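Long-range contacts in hydrogenase 3 maturation protease (Escherichia coli, PDB 2E85), which cleaves a 32-residue peptide from the C-terminus of the precursor of HycE, the large subunit of hydrogenase 3, as part of its maturation: residues L8-N13 / L24-C29; I78-D83 / F151-V156. The protein carries 1 engineered substitution. All blocks are in the same frame, centred on the assembly; numbering follows the deposited sequence.

Contact 1 of 2, residues L8-N13 / L24-C29; sequences LLCVGN and LLAEKC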
ATOM      1  N   LEU B   8     -18.179  -4.571   0.325  1.00  6.05           N
ATOM      2  CA  LEU B   8     -18.238  -3.110   0.359  1.00  6.75           C
ATOM      3  C   LEU B   8     -17.234  -2.638   1.390  1.00  6.80           C
ATOM      4  O   LEU B   8     -17.344  -2.970   2.578  1.00  7.09           O
ATOM      5  CB  LEU B   8     -19.655  -2.658   0.729  1.00  6.55           C
ATOM      6  CG  LEU B   8     -19.860  -1.174   1.101  1.00  6.91           C
ATOM      7  CD1 LEU B   8     -19.394  -0.261  -0.021  1.00  8.66           C
ATOM      8  CD2 LEU B   8     -21.294  -0.869   1.548  1.00  9.39           C
ATOM      9  N   LEU B   9     -16.234  -1.886   0.936  1.00  6.11           N
ATOM     10  CA  LEU B   9     -15.203  -1.346   1.862  1.00  6.64           C
ATOM     11  C   LEU B   9     -15.547   0.105   2.074  1.00  6.99           C
ATOM     12  O   LEU B   9     -15.581   0.877   1.120  1.00  7.30           O
ATOM     13  CB  LEU B   9     -13.794  -1.480   1.282  1.00  5.08           C
ATOM     14  CG  LEU B   9     -12.688  -0.767   2.103  1.00  6.48           C
ATOM     15  CD1 LEU B   9     -12.521  -1.405   3.513  1.00  8.83           C
ATOM     16  CD2 LEU B   9     -11.359  -0.724   1.396  1.00  7.34           C
ATOM     17  N   CYS B  10     -15.835   0.467   3.326  1.00  6.99           N
ATOM     18  CA  CYS B  10     -16.198   1.856   3.636  1.00  8.01           C
ATOM     19  C   CYS B  10     -14.993   2.510   4.273  1.00  8.13           C
ATOM     20  O   CYS B  10     -14.570   2.058   5.334  1.00  8.90           O
ATOM     21  CB  CYS B  10     -17.329   1.938   4.648  1.00  7.42           C
ATOM     22  SG  CYS B  10     -18.929   1.393   3.964  1.00 11.70           S
ATOM     23  N   VAL B  11     -14.504   3.599   3.679  1.00  8.35           N
ATOM     24  CA  VAL B  11     -13.313   4.294   4.155  1.00  8.41           C
ATOM     25  C   VAL B  11     -13.671   5.664   4.740  1.00  8.22           C
ATOM     26  O   VAL B  11     -14.495   6.365   4.171  1.00  8.08           O
ATOM     27  CB  VAL B  11     -12.251   4.483   2.980  1.00  9.62           C
ATOM     28  CG1 VAL B  11     -11.027   5.289   3.430  1.00 10.28           C
ATOM     29  CG2 VAL B  11     -11.831   3.111   2.383  1.00 10.42           C
ATOM     30  N   GLY B  12     -13.047   6.036   5.859  1.00  6.63           N
ATOM     31  CA  GLY B  12     -13.258   7.351   6.423  1.00  8.81           C
ATOM     32  C   GLY B  12     -13.064   7.417   7.916  1.00 10.49           C
ATOM     33  O   GLY B  12     -12.710   6.436   8.565  1.00 10.54           O
ATOM     34  N   ASN B  13     -13.320   8.594   8.473  1.00 11.57           N
ATOM     35  CA  ASN B  13     -13.075   8.832   9.896  1.00 12.52           C
ATOM     36  C   ASN B  13     -14.243   9.658  10.415  1.00 13.45           C
ATOM     37  O   ASN B  13     -14.422  10.786   9.967  1.00 13.64           O
ATOM     38  CB  ASN B  13     -11.741   9.557  10.050  1.00 12.68           C
ATOM     39  CG  ASN B  13     -11.305   9.739  11.509  1.00 14.54           C
ATOM     40  OD1 ASN B  13     -12.101   9.609  12.443  1.00 14.77           O
ATOM     41  ND2 ASN B  13     -10.021  10.013  11.696  1.00 17.22           N
ATOM     42  N   LEU B  24     -20.475   6.287   8.101  1.00  7.30           N
ATOM     43  CA  LEU B  24     -21.939   6.440   8.145  1.00  7.86           C
ATOM     44  C   LEU B  24     -22.637   5.369   7.292  1.00  6.62           C
ATOM     45  O   LEU B  24     -23.623   4.754   7.728  1.00  7.89           O
ATOM     46  CB  LEU B  24     -22.406   7.867   7.748  1.00  8.36           C
ATOM     47  CG  LEU B  24     -23.925   8.028   7.805  1.00  9.31           C
ATOM     48  CD1 LEU B  24     -24.471   7.858   9.247  1.00 10.06           C
ATOM     49  CD2 LEU B  24     -24.369   9.369   7.209  1.00  9.21           C
ATOM     50  N   LEU B  25     -22.139   5.146   6.083  1.00  6.93           N
ATOM     51  CA  LEU B  25     -22.676   4.080   5.250  1.00  6.60           C
ATOM     52  C   LEU B  25     -22.627   2.716   5.941  1.00  6.99           C
ATOM     53  O   LEU B  25     -23.613   1.946   5.877  1.00  7.53           O
ATOM     54  CB  LEU B  25     -21.958   4.005   3.895  1.00  6.83           C
ATOM     55  CG  LEU B  25     -22.574   3.016   2.896  1.00  7.97           C
ATOM     56  CD1 LEU B  25     -24.082   3.330   2.723  1.00  7.84           C
ATOM     57  CD2 LEU B  25     -21.867   3.034   1.563  1.00  7.69           C
ATOM     58  N   ALA B  26     -21.492   2.415   6.560  1.00  7.53           N
ATOM     59  CA  ALA B  26     -21.315   1.167   7.305  1.00  9.25           C
ATOM     60  C   ALA B  26     -22.342   1.072   8.443  1.00 10.08           C
ATOM     61  O   ALA B  26     -22.921   0.022   8.664  1.00 10.46           O
ATOM     62  CB  ALA B  26     -19.885   1.068   7.816  1.00  9.90           C
ATOM     63  N   GLU B  27     -22.590   2.178   9.131  1.00 10.25           N
ATOM     64  CA  GLU B  27     -23.608   2.200  10.187  1.00 12.00           C
ATOM     65  C   GLU B  27     -25.016   1.883   9.665  1.00 11.16           C
ATOM     66  O   GLU B  27     -25.770   1.105  10.294  1.00 11.90           O
ATOM     67  CB  GLU B  27     -23.610   3.549  10.896  1.00 13.16           C
ATOM     68  CG  GLU B  27     -24.649   3.567  12.004  1.00 18.44           C
ATOM     69  CD  GLU B  27     -24.406   4.614  13.058  1.00 25.03           C
ATOM     70  OE1 GLU B  27     -25.338   4.838  13.872  1.00 30.33           O
ATOM     71  OE2 GLU B  27     -23.310   5.212  13.075  1.00 25.66           O
ATOM     72  N   LYS B  28     -25.370   2.489   8.528  1.00 10.60           N
ATOM     73  CA  LYS B  28     -26.673   2.266   7.908  1.00 10.23           C
ATOM     74  C   LYS B  28     -26.846   0.809   7.516  1.00 10.46           C
ATOM     75  O   LYS B  28     -27.889   0.225   7.759  1.00 10.87           O
ATOM     76  CB  LYS B  28     -26.847   3.154   6.680  1.00 10.36           C
ATOM     77  CG  LYS B  28     -27.018   4.624   7.014  1.00 12.69           C
ATOM     78  CD  LYS B  28     -27.204   5.397   5.706  1.00 14.87           C
ATOM     79  CE  LYS B  28     -27.475   6.855   5.934  1.00 22.44           C
ATOM     80  NZ  LYS B  28     -28.847   7.123   6.383  1.00 22.72           N
ATOM     81  N   CYS B  29     -25.814   0.236   6.905  1.00  9.56           N
ATOM     82  CA  CYS B  29     -25.860  -1.158   6.488  1.00 10.12           C
ATOM     83  C   CYS B  29     -25.969  -2.110   7.672  1.00 11.09           C
ATOM     84  O   CYS B  29     -26.609  -3.152   7.563  1.00 12.11           O
ATOM     85  CB  CYS B  29     -24.634  -1.509   5.648  1.00 10.88           C
ATOM     86  SG  CYS B  29     -24.572  -0.650   4.062  1.00  9.92           S
TER

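Contact 2 of 2, residues I78-D83 / F151-V156; sequences IIDPDD and FAQLAV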
ATOM      1  N   ILE B  78     -18.060   7.901  -9.727  1.00  7.49           N
ATOM      2  CA  ILE B  78     -17.149   6.795  -9.830  1.00  9.72           C
ATOM      3  C   ILE B  78     -15.852   7.303 -10.434  1.00 10.03           C
ATOM      4  O   ILE B  78     -15.872   7.987 -11.475  1.00 11.37           O
ATOM      5  CB  ILE B  78     -17.682   5.714 -10.771  1.00  9.73           C
ATOM      6  CG1 ILE B  78     -19.121   5.269 -10.383  1.00 11.22           C
ATOM      7  CG2 ILE B  78     -16.646   4.590 -10.916  1.00 12.92           C
ATOM      8  CD1 ILE B  78     -20.119   6.121 -11.007  1.00 14.79           C
ATOM      9  N   ILE B  79     -14.742   6.968  -9.789  1.00  8.90           N
ATOM     10  CA  ILE B  79     -13.425   7.390 -10.270  1.00 10.70           C
ATOM     11  C   ILE B  79     -12.709   6.238 -10.950  1.00 11.00           C
ATOM     12  O   ILE B  79     -12.448   5.175 -10.348  1.00 10.94           O
ATOM     13  CB  ILE B  79     -12.523   7.958  -9.194  1.00 11.71           C
ATOM     14  CG1 ILE B  79     -13.282   8.956  -8.325  1.00 10.65           C
ATOM     15  CG2 ILE B  79     -11.264   8.581  -9.854  1.00 11.51           C
ATOM     16  CD1 ILE B  79     -14.312   9.852  -8.948  1.00 14.79           C
ATOM     17  N   ASP B  80     -12.433   6.424 -12.233  1.00 13.99           N
ATOM     18  CA  ASP B  80     -11.737   5.417 -13.021  1.00 15.89           C
ATOM     19  C   ASP B  80     -10.337   5.161 -12.447  1.00 16.53           C
ATOM     20  O   ASP B  80      -9.633   6.112 -12.071  1.00 14.69           O
ATOM     21  CB  ASP B  80     -11.649   5.914 -14.465  1.00 16.63           C
ATOM     22  CG  ASP B  80     -11.049   4.895 -15.414  1.00 21.73           C
ATOM     23  OD1 ASP B  80      -9.828   4.645 -15.362  1.00 25.38           O
ATOM     24  OD2 ASP B  80     -11.813   4.358 -16.253  1.00 27.17           O
ATOM     25  N   PRO B  81      -9.917   3.881 -12.365  1.00 18.49           N
ATOM     26  CA  PRO B  81      -8.614   3.595 -11.765  1.00 20.40           C
ATOM     27  C   PRO B  81      -7.431   4.311 -12.425  1.00 21.48           C
ATOM     28  O   PRO B  81      -6.435   4.622 -11.748  1.00 22.43           O
ATOM     29  CB  PRO B  81      -8.511   2.072 -11.889  1.00 20.77           C
ATOM     30  CG  PRO B  81      -9.897   1.624 -11.871  1.00 20.17           C
ATOM     31  CD  PRO B  81     -10.578   2.631 -12.769  1.00 19.00           C
ATOM     32  N   ASP B  82      -7.539   4.597 -13.724  1.00 22.70           N
ATOM     33  CA  ASP B  82      -6.534   5.393 -14.428  1.00 23.09           C
ATOM     34  C   ASP B  82      -6.453   6.820 -13.889  1.00 21.75           C
ATOM     35  O   ASP B  82      -5.365   7.409 -13.835  1.00 21.70           O
ATOM     36  CB  ASP B  82      -6.831   5.397 -15.945  1.00 24.11           C
ATOM     37  CG  ASP B  82      -6.209   6.588 -16.681  1.00 27.40           C
ATOM     38  OD1 ASP B  82      -6.802   7.703 -16.694  1.00 31.63           O
ATOM     39  OD2 ASP B  82      -5.133   6.401 -17.292  1.00 33.57           O
ATOM     40  N   ASP B  83      -7.610   7.376 -13.522  1.00 19.81           N
ATOM     41  CA  ASP B  83      -7.723   8.737 -13.007  1.00 17.98           C
ATOM     42  C   ASP B  83      -7.263   8.766 -11.559  1.00 16.63           C
ATOM     43  O   ASP B  83      -6.598   9.711 -11.138  1.00 16.12           O
ATOM     44  CB  ASP B  83      -9.155   9.253 -13.149  1.00 18.07           C
ATOM     45  CG  ASP B  83      -9.498   9.594 -14.595  1.00 20.51           C
ATOM     46  OD1 ASP B  83      -8.587  10.058 -15.327  1.00 25.77           O
ATOM     47  OD2 ASP B  83     -10.651   9.380 -15.008  1.00 19.61           O
ATOM     48  N   PHE B 151     -24.324   5.764 -11.226  1.00 13.98           N
ATOM     49  CA  PHE B 151     -23.571   6.987 -10.960  1.00 13.75           C
ATOM     50  C   PHE B 151     -22.659   7.387 -12.120  1.00 13.92           C
ATOM     51  O   PHE B 151     -22.173   6.528 -12.892  1.00 13.92           O
ATOM     52  CB  PHE B 151     -22.769   6.856  -9.661  1.00 13.34           C
ATOM     53  CG  PHE B 151     -23.637   6.681  -8.444  1.00 11.30           C
ATOM     54  CD1 PHE B 151     -24.416   7.729  -7.977  1.00 11.61           C
ATOM     55  CD2 PHE B 151     -23.725   5.431  -7.824  1.00 13.42           C
ATOM     56  CE1 PHE B 151     -25.240   7.563  -6.840  1.00 11.77           C
ATOM     57  CE2 PHE B 151     -24.525   5.243  -6.699  1.00 12.34           C
ATOM     58  CZ  PHE B 151     -25.296   6.301  -6.208  1.00 11.08           C
ATOM     59  N   ALA B 152     -22.422   8.693 -12.239  1.00 13.20           N
ATOM     60  CA  ALA B 152     -21.554   9.234 -13.302  1.00 13.49           C
ATOM     61  C   ALA B 152     -20.080   9.051 -12.988  1.00 13.07           C
ATOM     62  O   ALA B 152     -19.682   9.058 -11.822  1.00 12.99           O
ATOM     63  CB  ALA B 152     -21.817  10.694 -13.524  1.00 12.82           C
ATOM     64  N   GLN B 153     -19.280   8.911 -14.041  1.00 13.97           N
ATOM     65  CA  GLN B 153     -17.829   8.908 -13.932  1.00 15.22           C
ATOM     66  C   GLN B 153     -17.336  10.312 -13.636  1.00 14.80           C
ATOM     67  O   GLN B 153     -17.846  11.255 -14.248  1.00 15.09           O
ATOM     68  CB  GLN B 153     -17.251   8.441 -15.267  1.00 15.92           C
ATOM     69  CG  GLN B 153     -15.766   8.173 -15.222  1.00 22.25           C
ATOM     70  CD  GLN B 153     -15.449   6.886 -14.514  1.00 29.44           C
ATOM     71  OE1 GLN B 153     -14.871   6.898 -13.431  1.00 33.61           O
ATOM     72  NE2 GLN B 153     -15.857   5.754 -15.104  1.00 31.82           N
ATOM     73  N   LEU B 154     -16.381  10.463 -12.702  1.00 14.54           N
ATOM     74  CA  LEU B 154     -15.689  11.730 -12.484  1.00 14.69           C
ATOM     75  C   LEU B 154     -14.989  12.115 -13.769  1.00 15.05           C
ATOM     76  O   LEU B 154     -14.287  11.299 -14.365  1.00 13.46           O
ATOM     77  CB  LEU B 154     -14.609  11.639 -11.384  1.00 14.18           C
ATOM     78  CG  LEU B 154     -14.199  12.745 -10.390  1.00 16.09           C
ATOM     79  CD1 LEU B 154     -12.765  12.626  -9.941  1.00 13.13           C
ATOM     80  CD2 LEU B 154     -14.591  14.232 -10.649  1.00 11.74           C
ATOM     81  N   ALA B 155     -15.206  13.355 -14.197  1.00 17.28           N
ATOM     82  CA  ALA B 155     -14.472  13.910 -15.327  1.00 20.62           C
ATOM     83  C   ALA B 155     -13.171  14.554 -14.902  1.00 23.31           C
ATOM     84  O   ALA B 155     -13.176  15.629 -14.305  1.00 25.34           O
ATOM     85  CB  ALA B 155     -15.352  14.910 -16.077  1.00 20.70           C
ATOM     86  N   VAL B 156     -12.055  13.891 -15.194  1.00 26.15           N
ATOM     87  CA  VAL B 156     -10.717  14.460 -14.962  1.00 28.66           C
ATOM     88  C   VAL B 156      -9.917  14.454 -16.262  1.00 30.17           C
ATOM     89  O   VAL B 156      -9.733  13.404 -16.895  1.00 30.93           O
ATOM     90  CB  VAL B 156      -9.901  13.722 -13.859  1.00 29.10           C
ATOM     91  CG1 VAL B 156      -8.771  14.625 -13.332  1.00 28.57           C
ATOM     92  CG2 VAL B 156     -10.777  13.310 -12.717  1.00 27.56           C
TER

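Contact 1 of 2, residues L8-N13 / L24-C29
Cys10 SG lies over one face of the flat peptide between Leu25 and Ala26, 3.8 Å from Ala26 N and above that nitrogen, slightly off the normal of the peptide. No planar side chain takes part; this peptide is the flat group of the contact. The setting is the first strand and helix of a beta-alpha-beta unit, strand 6-11, helix 21-31 and strand 38-43, in which the helix covers one face of the parallel part of the sheet. The two short segments run at 134° to each other, with axes 8.4 Å apart at closest approach. Cys10 and Ala26 mark the nearest backbone approach, consistent with the small methyl of Ala26 sitting where the layers come closest.

The thiol reaches the helix because SG stands beside the backbone N of Cys10 and anti to the carbonyl carbon (chi1 -70°). It then touches two side chains, each at 4.0 Å from SG: Ala26 CB and Leu25 CB. No hydrogen bond crosses between the segments, and the contact rests on van der Waals packing among five buried residues. The sulfurs Cys10 SG and Cys29 SG are 6.0 Å apart, which excludes a disulfide between them.

Around this packing, Leu25 also leans on Val64 of strand 60-66 and on Tyr139 of helix 129-141, and Cys29 meets Val39 of strand 38-43. The helix therefore packs on the three neighbouring parallel strands while a second helix flanks it. Two residues back along the strand from Cys10, Leu8 crosses Leu25 at a slant. Its CG is extended away from the backbone N (chi1 168°), which carries the CD2 methyl up to the helix, 3.9 Å from Leu25 CD2 and 4.1 Å from Cys29 SG.

Contact 2 of 2, residues I78-D83 / F151-V156
The carbonyl oxygen of Ile78 accepts Leu154 N at 2.8 Å in a nearly straight bond (N-H...O 165°), with the donor tilted 30° from the carbonyl plane. The same Ile78 O also receives a CA-H...O contact from Gln153 CA at 3.3 Å. Along the same edge, Ile78 N donates to Ala152 O at 2.9 Å in a slightly bent bond. Ile78 thus bonds to the residues before and after Gln153, the pattern of a parallel bridge, and both segments indeed run the same way.

The bridge is single. It lays the C-terminal tail beside the end of strand 76-78, an outermost strand of the mixed sheet within this chain, so the tail covers an edge without becoming a regular strand.

The Ile78 side chain crosses that of Phe151 at about a right angle, with CG1 4.0 Å from Phe151 CB; the Phe151 ring leads away from 78-83 and makes a cation-pi contact with Arg141. A glycine in place of Ile78 would probably leave Phe151 CB without this apolar mate and set the bridged backbone freer to turn.

Ile79 and Leu154 lie side by side, pointing the same way, Ile79 CG1 being 4.0 Å from Leu154 CD1, and both side chains also touch Met69. Farther on, Asp80 is the N-cap of helix 81-86. With CG turned anti to its own nitrogen (chi1 -175°), Asp80 OD1 accepts Asp82 N at 2.8 Å through its anti lone pair. Within the first turn of that helix, the carboxylate of Asp83 slides past Val156, and Asp83 OD1 comes within 4.2 Å of Val156 CB.

Contacts 1 and 2 lie on opposite sides of the chain's centre, their own centres 20 Å apart and their nearest atoms about 9 Å apart, and they do not touch. The sheet connects them: strand 6-11 of contact 1 is separated from strand 76-78, which leads into contact 2, by strands 60-66 and 111-116. Asp65, at the end of strand 60-66, lies near both: its side chain is about 8 Å from that of Cys10 and about 9 Å from that of Ile79. Asp65 binds calcium here together with Asp19 and Ala66, and probably nickel by similarity to relatives. Neither contact supplies a ligand to that site.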